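Long-range contacts in bacterial leucyl aminopeptidase (Legionella pneumophila, PDB 6ESL), which probably removes amino-terminal residues, leucine by preference, from peptides as a secreted two-zinc aminopeptidase of peptidase family M28: residues T296-F300 with F348-F354; M285-R289 with L370-M376; W252-E256 with C333-W339. One frame throughout, in Å; residues are numbered along the deposited sequence.

Contact 1: residues T296-F300 with F348-F354; sequences TMWVF and FPCETSF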
loop_
_atom_site.group_PDB
_atom_site.type_symbol
_atom_site.label_atom_id
_atom_site.label_comp_id
_atom_site.label_asym_id
_atom_site.label_seq_id
_atom_site.Cartn_x
_atom_site.Cartn_y
_atom_site.Cartn_z
ATOM N N THR B 296 -6.469 -15.389 -9.533
ATOM C CA THR B 296 -5.894 -14.299 -8.807
ATOM C C THR B 296 -5.002 -13.400 -9.675
ATOM O O THR B 296 -4.176 -13.907 -10.488
ATOM C CB THR B 296 -5.044 -14.879 -7.650
ATOM O OG1 THR B 296 -5.862 -15.649 -6.742
ATOM C CG2 THR B 296 -4.335 -13.761 -6.835
ATOM N N MET B 297 -5.149 -12.102 -9.499
ATOM C CA MET B 297 -4.294 -11.117 -10.109
ATOM C C MET B 297 -3.490 -10.437 -9.000
ATOM O O MET B 297 -3.978 -10.244 -7.934
ATOM C CB MET B 297 -5.131 -10.095 -10.946
ATOM C CG MET B 297 -5.861 -10.790 -12.124
ATOM S SD MET B 297 -7.181 -9.729 -12.833
ATOM C CE MET B 297 -6.138 -8.730 -13.840
ATOM N N TRP B 298 -2.248 -10.089 -9.297
ATOM C CA TRP B 298 -1.254 -9.658 -8.315
ATOM C C TRP B 298 -0.957 -8.176 -8.481
ATOM O O TRP B 298 -0.703 -7.724 -9.574
ATOM C CB TRP B 298 0.004 -10.524 -8.463
ATOM C CG TRP B 298 -0.246 -11.916 -8.049
ATOM C CD1 TRP B 298 -0.779 -12.939 -8.857
ATOM C CD2 TRP B 298 0.020 -12.533 -6.771
ATOM N NE1 TRP B 298 -0.858 -14.093 -8.129
ATOM C CE2 TRP B 298 -0.340 -13.891 -6.875
ATOM C CE3 TRP B 298 0.607 -12.097 -5.588
ATOM C CZ2 TRP B 298 -0.227 -14.771 -5.837
ATOM C CZ3 TRP B 298 0.777 -13.036 -4.535
ATOM C CH2 TRP B 298 0.371 -14.333 -4.682
ATOM N N VAL B 299 -0.951 -7.426 -7.382
ATOM C CA VAL B 299 -0.604 -6.038 -7.391
ATOM C C VAL B 299 0.763 -5.937 -6.770
ATOM O O VAL B 299 0.966 -6.381 -5.583
ATOM C CB VAL B 299 -1.689 -5.204 -6.630
ATOM C CG1 VAL B 299 -1.320 -3.736 -6.494
ATOM C CG2 VAL B 299 -2.996 -5.222 -7.397
ATOM N N PHE B 300 1.711 -5.348 -7.504
ATOM C CA PHE B 300 3.073 -5.186 -7.066
ATOM C C PHE B 300 3.235 -3.909 -6.231
ATOM O O PHE B 300 2.781 -2.862 -6.568
ATOM C CB PHE B 300 4.113 -5.329 -8.177
ATOM C CG PHE B 300 4.380 -6.750 -8.482
ATOM C CD1 PHE B 300 3.364 -7.550 -9.046
ATOM C CD2 PHE B 300 5.480 -7.407 -7.973
ATOM C CE1 PHE B 300 3.509 -8.952 -9.194
ATOM C CE2 PHE B 300 5.641 -8.819 -8.113
ATOM C CZ PHE B 300 4.694 -9.563 -8.793
ATOM N N PHE B 348 1.341 -1.485 -11.106
ATOM C CA PHE B 348 1.795 -2.661 -11.832
ATOM C C PHE B 348 1.009 -3.911 -11.326
ATOM O O PHE B 348 1.384 -4.562 -10.332
ATOM C CB PHE B 348 3.302 -2.844 -11.693
ATOM C CG PHE B 348 3.863 -4.066 -12.355
ATOM C CD1 PHE B 348 3.317 -4.603 -13.500
ATOM C CD2 PHE B 348 4.964 -4.704 -11.835
ATOM C CE1 PHE B 348 3.845 -5.801 -14.044
ATOM C CE2 PHE B 348 5.520 -5.869 -12.403
ATOM C CZ PHE B 348 4.985 -6.383 -13.552
ATOM N N PRO B 349 -0.077 -4.261 -12.035
ATOM C CA PRO B 349 -0.685 -5.541 -11.799
ATOM C C PRO B 349 -0.023 -6.625 -12.664
ATOM O O PRO B 349 0.437 -6.298 -13.774
ATOM C CB PRO B 349 -2.100 -5.320 -12.273
ATOM C CG PRO B 349 -1.955 -4.321 -13.420
ATOM C CD PRO B 349 -0.699 -3.550 -13.176
ATOM N N CYS B 350 0.034 -7.868 -12.179
ATOM C CA CYS B 350 0.780 -8.919 -12.855
ATOM C C CYS B 350 0.198 -10.287 -12.660
ATOM O O CYS B 350 -0.638 -10.534 -11.812
ATOM C CB CYS B 350 2.301 -8.848 -12.421
ATOM S SG CYS B 350 3.488 -9.912 -13.267
ATOM N N GLU B 351 0.545 -11.137 -13.590
ATOM C CA GLU B 351 -0.046 -12.463 -13.744
ATOM C C GLU B 351 0.223 -13.429 -12.600
ATOM O O GLU B 351 -0.601 -14.333 -12.346
ATOM C CB GLU B 351 0.445 -13.133 -15.043
ATOM C CG GLU B 351 1.989 -13.348 -15.039
ATOM C CD GLU B 351 2.603 -13.883 -16.336
ATOM O OE1 GLU B 351 1.970 -13.720 -17.373
ATOM O OE2 GLU B 351 3.713 -14.465 -16.248
ATOM N N THR B 352 1.352 -13.275 -11.926
ATOM C CA THR B 352 1.730 -14.125 -10.819
ATOM C C THR B 352 2.435 -13.301 -9.747
ATOM O O THR B 352 2.859 -12.168 -9.963
ATOM C CB THR B 352 2.750 -15.233 -11.199
ATOM O OG1 THR B 352 3.946 -14.616 -11.652
ATOM C CG2 THR B 352 2.303 -16.087 -12.367
ATOM N N SER B 353 2.656 -13.926 -8.624
ATOM C CA SER B 353 3.623 -13.360 -7.685
ATOM C C SER B 353 5.025 -13.470 -8.268
ATOM O O SER B 353 5.301 -14.231 -9.212
ATOM C CB SER B 353 3.597 -14.143 -6.338
ATOM O OG SER B 353 4.192 -15.454 -6.550
ATOM N N PHE B 354 5.932 -12.794 -7.609
ATOM C CA PHE B 354 7.369 -12.882 -7.909
ATOM C C PHE B 354 7.946 -14.276 -7.671
ATOM O O PHE B 354 8.613 -14.846 -8.564
ATOM C CB PHE B 354 8.179 -11.860 -7.106
ATOM C CG PHE B 354 9.654 -11.933 -7.432
ATOM C CD1 PHE B 354 10.144 -11.426 -8.668
ATOM C CD2 PHE B 354 10.547 -12.586 -6.532
ATOM C CE1 PHE B 354 11.460 -11.541 -9.007
ATOM C CE2 PHE B 354 11.905 -12.706 -6.880
ATOM C CZ PHE B 354 12.351 -12.186 -8.114
HETATM O O HOH W 1 0.878 -1.666 -8.268
#
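Trp298 and Phe300 of strand 297-300 lay their rings along the chain that runs on from Cys350, next to an antiparallel pairing in the mixed eight-stranded sheet of the M28 peptidase fold. At its hydrogen-bonded pair, Trp298 with Cys350, Trp298 N donates to Cys350 O at 3.0 Å and Cys350 N returns a bond to Trp298 O at 2.7 Å. Beyond them Phe300 N bonds Phe348 O, the straightest of the three at 165°, while water 1 bridges Phe300 O and Phe348 N.

The indole of Trp298 is set by a chi1 of -68°, which puts CG opposite the carbonyl carbon and swings the ring under the turn at Thr352 and Ser353. Thr352 C and Ser353 N pass over one indole face toward its rim; Ser353 CB then stands 3.5 Å from the centroid of the six-membered ring, almost on the normal, as a CH-pi contact. Thr296 CG2, from the residue before the strand, meets the opposite face toward its rim, so the indole has neighbours on both faces. Ser353 OG points elsewhere, to Asp356 N.

Phe300 meets several neighbours at once. Phe348 extends beside it in the same direction, their ring planes 32° apart in an oblique pair, and Phe354 CB approaches Phe300 CE2. Cys350 CB reaches Phe300 CE1 at 3.4 Å, oblique to the ring, as is its sulfur. Val299 and Pro349, the adjacent non-hydrogen-bonded pair, lie on the sheet face opposite Trp298 and Cys350, where helices 306-320 and 373-391 cover them. At the rim of the Phe300 ring, in its plane, lies Thr352 O, 3.4 Å from CZ, a buried carbonyl with no hydrogen-bond partner in the model.

Contact 2: residues M285-R289 with L370-M376; sequences MTGYR and LLNLEHM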
loop_
_atom_site.group_PDB
_atom_site.type_symbol
_atom_site.label_atom_id
_atom_site.label_comp_id
_atom_site.label_asym_id
_atom_site.label_seq_id
_atom_site.Cartn_x
_atom_site.Cartn_y
_atom_site.Cartn_z
ATOM N N MET B 285 3.423 -9.025 -18.385
ATOM C CA MET B 285 3.117 -10.426 -18.153
ATOM C C MET B 285 1.675 -10.521 -17.630
ATOM O O MET B 285 1.331 -10.229 -16.453
ATOM C CB MET B 285 4.131 -11.207 -17.322
ATOM C CG MET B 285 5.540 -11.020 -17.798
ATOM S SD MET B 285 6.794 -11.928 -16.931
ATOM C CE MET B 285 6.547 -11.436 -15.231
ATOM N N THR B 286 0.813 -10.923 -18.550
ATOM C CA THR B 286 -0.643 -10.982 -18.310
ATOM C C THR B 286 -1.278 -12.342 -18.617
ATOM O O THR B 286 -2.513 -12.501 -18.562
ATOM C CB THR B 286 -1.364 -9.937 -19.185
ATOM O OG1 THR B 286 -1.243 -10.261 -20.556
ATOM C CG2 THR B 286 -0.913 -8.518 -18.877
ATOM N N GLY B 287 -0.453 -13.341 -18.911
ATOM C CA GLY B 287 -0.995 -14.617 -19.371
ATOM C C GLY B 287 -0.703 -15.915 -18.665
ATOM O O GLY B 287 -1.384 -16.889 -18.899
ATOM N N TYR B 288 0.333 -15.966 -17.848
ATOM C CA TYR B 288 0.691 -17.215 -17.202
ATOM C C TYR B 288 0.068 -17.304 -15.899
ATOM O O TYR B 288 0.126 -16.338 -15.069
ATOM C CB TYR B 288 2.230 -17.339 -17.101
ATOM C CG TYR B 288 2.678 -18.610 -16.348
ATOM C CD1 TYR B 288 2.870 -19.847 -17.026
ATOM C CD2 TYR B 288 2.949 -18.552 -14.987
ATOM C CE1 TYR B 288 3.304 -20.979 -16.313
ATOM C CE2 TYR B 288 3.369 -19.668 -14.297
ATOM C CZ TYR B 288 3.526 -20.868 -14.992
ATOM O OH TYR B 288 3.891 -21.947 -14.247
ATOM N N ARG B 289 -0.573 -18.461 -15.626
ATOM C CA ARG B 289 -1.161 -18.743 -14.349
ATOM C C ARG B 289 -0.373 -19.827 -13.690
ATOM O O ARG B 289 -0.006 -20.819 -14.312
ATOM C CB ARG B 289 -2.642 -19.193 -14.482
ATOM C CG ARG B 289 -3.637 -18.046 -14.630
ATOM C CD ARG B 289 -5.051 -18.598 -14.697
ATOM N NE ARG B 289 -6.003 -17.513 -14.848
ATOM C CZ ARG B 289 -7.302 -17.697 -14.982
ATOM N NH1 ARG B 289 -7.786 -18.944 -14.942
ATOM N NH2 ARG B 289 -8.102 -16.644 -15.087
ATOM N N LEU B 370 1.690 -22.127 -23.284
ATOM C CA LEU B 370 1.764 -22.192 -21.849
ATOM C C LEU B 370 0.884 -21.105 -21.158
ATOM O O LEU B 370 0.724 -21.141 -19.992
ATOM C CB LEU B 370 3.217 -22.142 -21.422
ATOM C CG LEU B 370 4.087 -23.214 -22.067
ATOM C CD1 LEU B 370 5.548 -22.886 -22.092
ATOM C CD2 LEU B 370 3.879 -24.601 -21.519
ATOM N N LEU B 371 0.354 -20.153 -21.908
ATOM C CA LEU B 371 -0.479 -19.069 -21.405
ATOM C C LEU B 371 -1.977 -19.357 -21.314
ATOM O O LEU B 371 -2.430 -20.288 -21.879
ATOM C CB LEU B 371 -0.254 -17.783 -22.172
ATOM C CG LEU B 371 1.187 -17.361 -22.440
ATOM C CD1 LEU B 371 1.222 -16.061 -23.197
ATOM C CD2 LEU B 371 1.983 -17.283 -21.171
ATOM N N ASN B 372 -2.713 -18.517 -20.615
ATOM C CA ASN B 372 -4.133 -18.665 -20.365
ATOM C C ASN B 372 -4.844 -17.407 -20.895
ATOM O O ASN B 372 -4.640 -16.250 -20.438
ATOM C CB ASN B 372 -4.312 -18.783 -18.883
ATOM C CG ASN B 372 -5.745 -19.011 -18.465
ATOM O OD1 ASN B 372 -6.587 -18.096 -18.505
ATOM N ND2 ASN B 372 -6.002 -20.239 -17.963
ATOM N N LEU B 373 -5.737 -17.636 -21.836
ATOM C CA LEU B 373 -6.373 -16.526 -22.535
ATOM C C LEU B 373 -7.362 -15.808 -21.661
ATOM O O LEU B 373 -7.493 -14.579 -21.784
ATOM C CB LEU B 373 -6.997 -16.984 -23.884
ATOM C CG LEU B 373 -7.749 -15.962 -24.693
ATOM C CD1 LEU B 373 -6.820 -14.806 -25.008
ATOM C CD2 LEU B 373 -8.187 -16.702 -25.998
ATOM N N GLU B 374 -7.984 -16.505 -20.726
ATOM C CA GLU B 374 -8.890 -15.842 -19.812
ATOM C C GLU B 374 -8.073 -14.815 -18.946
ATOM O O GLU B 374 -8.542 -13.749 -18.711
ATOM C CB GLU B 374 -9.560 -16.838 -18.896
ATOM C CG GLU B 374 -10.560 -16.205 -17.976
ATOM C CD GLU B 374 -11.267 -17.215 -17.113
ATOM O OE1 GLU B 374 -12.222 -17.819 -17.621
ATOM O OE2 GLU B 374 -10.872 -17.422 -15.951
ATOM N N HIS B 375 -6.890 -15.194 -18.499
ATOM C CA HIS B 375 -6.029 -14.292 -17.713
ATOM C C HIS B 375 -5.675 -13.043 -18.535
ATOM O O HIS B 375 -5.886 -11.970 -18.117
ATOM C CB HIS B 375 -4.751 -15.014 -17.357
ATOM C CG HIS B 375 -4.242 -14.732 -15.975
ATOM N ND1 HIS B 375 -2.910 -14.769 -15.644
ATOM C CD2 HIS B 375 -4.898 -14.463 -14.831
ATOM C CE1 HIS B 375 -2.765 -14.517 -14.365
ATOM N NE2 HIS B 375 -3.957 -14.324 -13.848
ATOM N N MET B 376 -5.266 -13.232 -19.776
ATOM C CA MET B 376 -4.906 -12.116 -20.645
ATOM C C MET B 376 -6.068 -11.210 -20.873
ATOM O O MET B 376 -5.935 -10.030 -20.937
ATOM C CB MET B 376 -4.348 -12.602 -21.975
ATOM C CG MET B 376 -2.996 -13.252 -21.866
ATOM S SD MET B 376 -2.096 -13.607 -23.377
ATOM C CE MET B 376 -2.989 -14.993 -24.038
HETATM O O HOH W 2 -0.861 -20.491 -17.680
HETATM O O HOH W 3 -10.435 -19.815 -14.662
#
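Arg289 lies across the first turn of helix 373-391, meeting His375, Asn372 and Glu374 with different parts of one side chain, where a loop of the M28 peptidase fold packs against a capped helix N-terminus. Its aliphatic part crosses the imidazole: CG sits over the middle of the His375 ring, 3.5 Å from the centroid and 9° from the normal, a CH-pi contact. The chain is extended from CG to NE, which carries the guanidinium past the imidazole; the planes of guanidinium and imidazole are nearly perpendicular, with His375 CD2 at the guanidinium edge.

Asn372 lies over one guanidinium face, its OD1 3.6 Å from Arg289 CZ and the amide plane inclined by only 25°. The same oxygen is the N-cap acceptor, taking His375 N at 2.9 Å through an in-plane lone pair. Glu374 comes to the guanidinium edge instead. Arg289 NH2 forms a salt bridge with Glu374 OE2 at 3.0 Å, meeting the oxygen on its anti side, and the two planar groups are twisted 65° apart. Water 3 joins Arg289 NH1 to that oxygen, and NH1 also bonds Ala292 O, so the guanidinium is fixed from several directions.

The backbones come together at Gly287 and Tyr288; Gly287 O accepts from Asn372 N at 2.7 Å. Leu371 CD2 fits beside Tyr288 CB, and Met376 crosses Thr286 at about a right angle; the hydroxyl of Thr286 is hydrogen-bonded to Ser229 OG of helix 220-239. The tightest carbon approach is at the glycine, where Met376 CG rests 3.5 Å from Gly287 CA, closer than usual van der Waals contact.

Contact 3: residues W252-E256 with C333-W339; sequences WYAAE and CSDHASW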
loop_
_atom_site.group_PDB
_atom_site.type_symbol
_atom_site.label_atom_id
_atom_site.label_comp_id
_atom_site.label_asym_id
_atom_site.label_seq_id
_atom_site.Cartn_x
_atom_site.Cartn_y
_atom_site.Cartn_z
ATOM N N TRP B 252 3.852 1.417 -26.076
ATOM C CA TRP B 252 4.620 0.222 -26.130
ATOM C C TRP B 252 6.098 0.610 -26.067
ATOM O O TRP B 252 6.634 1.152 -27.013
ATOM C CB TRP B 252 4.342 -0.589 -27.337
ATOM C CG TRP B 252 2.895 -1.201 -27.385
ATOM C CD1 TRP B 252 2.533 -2.460 -27.048
ATOM C CD2 TRP B 252 1.671 -0.526 -27.745
ATOM N NE1 TRP B 252 1.179 -2.633 -27.188
ATOM C CE2 TRP B 252 0.629 -1.466 -27.612
ATOM C CE3 TRP B 252 1.348 0.788 -28.152
ATOM C CZ2 TRP B 252 -0.725 -1.143 -27.924
ATOM C CZ3 TRP B 252 -0.021 1.097 -28.420
ATOM C CH2 TRP B 252 -1.014 0.144 -28.306
ATOM N N TYR B 253 6.765 0.294 -24.939
ATOM C CA TYR B 253 8.099 0.747 -24.762
ATOM C C TYR B 253 9.097 -0.162 -25.462
ATOM O O TYR B 253 8.933 -1.338 -25.438
ATOM C CB TYR B 253 8.460 0.748 -23.237
ATOM C CG TYR B 253 7.500 1.494 -22.410
ATOM C CD1 TYR B 253 7.496 2.930 -22.417
ATOM C CD2 TYR B 253 6.617 0.835 -21.566
ATOM C CE1 TYR B 253 6.650 3.635 -21.571
ATOM C CE2 TYR B 253 5.684 1.535 -20.806
ATOM C CZ TYR B 253 5.717 2.913 -20.796
ATOM O OH TYR B 253 4.834 3.584 -20.010
ATOM N N ALA B 254 10.140 0.433 -26.028
ATOM C CA ALA B 254 11.289 -0.264 -26.532
ATOM C C ALA B 254 12.240 -0.626 -25.385
ATOM O O ALA B 254 12.268 0.072 -24.348
ATOM C CB ALA B 254 12.049 0.679 -27.475
ATOM N N ALA B 255 13.028 -1.697 -25.600
ATOM C CA ALA B 255 14.233 -1.891 -24.857
ATOM C C ALA B 255 14.036 -1.957 -23.320
ATOM O O ALA B 255 14.912 -1.544 -22.542
ATOM C CB ALA B 255 15.292 -0.794 -25.232
ATOM N N GLU B 256 12.921 -2.486 -22.867
ATOM C CA GLU B 256 12.694 -2.747 -21.473
ATOM C C GLU B 256 13.724 -3.727 -20.905
ATOM O O GLU B 256 14.211 -3.507 -19.779
ATOM C CB GLU B 256 11.293 -3.161 -21.184
ATOM C CG GLU B 256 10.924 -3.206 -19.702
ATOM C CD GLU B 256 11.325 -4.505 -18.988
ATOM O OE1 GLU B 256 11.765 -5.469 -19.704
ATOM O OE2 GLU B 256 11.431 -4.478 -17.708
ATOM N N CYS B 333 12.199 -3.383 -12.079
ATOM C CA CYS B 333 11.356 -4.534 -12.385
ATOM C C CYS B 333 10.765 -4.414 -13.784
ATOM O O CYS B 333 10.975 -5.273 -14.642
ATOM C CB CYS B 333 10.237 -4.670 -11.350
ATOM S SG CYS B 333 9.136 -6.077 -11.623
ATOM N N SER B 334 10.027 -3.333 -13.999
ATOM C CA SER B 334 9.439 -3.017 -15.278
ATOM C C SER B 334 9.218 -1.531 -15.426
ATOM O O SER B 334 9.602 -0.747 -14.583
ATOM C CB SER B 334 8.116 -3.755 -15.461
ATOM O OG SER B 334 7.761 -3.897 -16.794
ATOM N N ASP B 335 8.583 -1.154 -16.525
ATOM C CA ASP B 335 8.540 0.244 -16.957
ATOM C C ASP B 335 7.800 1.225 -16.033
ATOM O O ASP B 335 8.080 2.411 -16.062
ATOM C CB ASP B 335 8.026 0.365 -18.437
ATOM C CG ASP B 335 8.867 -0.401 -19.351
ATOM O OD1 ASP B 335 10.053 -0.007 -19.496
ATOM O OD2 ASP B 335 8.283 -1.365 -19.995
ATOM N N HIS B 336 6.932 0.730 -15.155
ATOM C CA HIS B 336 6.322 1.607 -14.168
ATOM C C HIS B 336 7.365 2.306 -13.331
ATOM O O HIS B 336 7.125 3.449 -12.889
ATOM C CB HIS B 336 5.394 0.808 -13.258
ATOM C CG HIS B 336 6.077 -0.326 -12.578
ATOM N ND1 HIS B 336 6.471 -1.479 -13.272
ATOM C CD2 HIS B 336 6.479 -0.483 -11.276
ATOM C CE1 HIS B 336 7.103 -2.271 -12.382
ATOM N NE2 HIS B 336 7.122 -1.677 -11.175
ATOM N N ALA B 337 8.531 1.698 -13.160
ATOM C CA ALA B 337 9.561 2.274 -12.309
ATOM C C ALA B 337 10.083 3.590 -12.829
ATOM O O ALA B 337 10.485 4.465 -12.051
ATOM C CB ALA B 337 10.712 1.277 -12.067
ATOM N N SER B 338 10.188 3.685 -14.159
ATOM C CA SER B 338 10.565 4.900 -14.816
ATOM C C SER B 338 9.704 6.112 -14.470
ATOM O O SER B 338 10.267 7.216 -14.237
ATOM C CB SER B 338 10.712 4.681 -16.326
ATOM O OG SER B 338 11.632 3.597 -16.576
ATOM N N TRP B 339 8.394 5.890 -14.360
ATOM C CA TRP B 339 7.434 6.903 -13.948
ATOM C C TRP B 339 7.518 7.184 -12.453
ATOM O O TRP B 339 7.604 8.376 -12.001
ATOM C CB TRP B 339 6.025 6.498 -14.363
ATOM C CG TRP B 339 5.807 6.383 -15.795
ATOM C CD1 TRP B 339 5.807 5.211 -16.534
ATOM C CD2 TRP B 339 5.589 7.454 -16.772
ATOM N NE1 TRP B 339 5.601 5.491 -17.846
ATOM C CE2 TRP B 339 5.447 6.853 -18.024
ATOM C CE3 TRP B 339 5.439 8.821 -16.689
ATOM C CZ2 TRP B 339 5.208 7.574 -19.151
ATOM C CZ3 TRP B 339 5.180 9.553 -17.867
ATOM C CH2 TRP B 339 5.067 8.925 -19.049
HETATM O O HOH W 4 11.668 0.356 -21.521
#
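Tyr253 and Glu256 both bear on the carboxylate of Asp335. Its OD2 lies 3.2 Å from Tyr253 CD2, obliquely placed to the ring, and 3.2 Å from Glu256 CG, so one aromatic and one aliphatic carbon flank the same oxygen. The carboxylates of Glu256 and Asp335 stand nearly perpendicular, at 88°, and Glu256 OE2 remains 5.0 Å from Asp335 OD2; the bend of Glu256 at chi2 (-83°) turns its acid end aside from that of Asp335.

At the far end of the tyrosine, Trp339 NE1 donates to Tyr253 OH at 3.0 Å and 161°, with the hydroxyl close to the indole plane. This bond ties the end of strand 248-253 to helix 336-340. Water 4 adds a second link, donating to Ala254 O and to Asp335 OD1.

Farther out, Gln282 of the central sheet bonds Ser334 OG and, weakly, Asp335 OD2. Ser334 OG is also hydrogen-bonded to the zinc ligand Asp284. Glu256, its side chain about 4 Å from a zinc ion, leads directly to Glu257, which with Asp222 binds one zinc ion; the arrangement is consistent with a second shell beside the two-zinc active site of an M28 aminopeptidase.

How the contacts relate
All three contacts belong to the M28 peptidase fold, and their six segments follow the chain in the order 252-256, 285-289, 296-300, 333-339, 348-354 and 370-376. Contact 3 therefore crosses both others, whereas contact 2 brackets contact 1. Contacts 1 and 2 have centres about 12 Å apart and touch through Glu351 OE1, which probably bonds the backbone N of Gly287 and of Tyr288. Contacts 1 and 3, with centres about 16 Å apart, reach the same mixed sheet and meet where Phe348 stacks on His336. Contacts 2 and 3, with centres about 20 Å apart, do not touch; their nearest atoms are about 7 Å apart. Together they join sheet, helices and loops around the zinc ions.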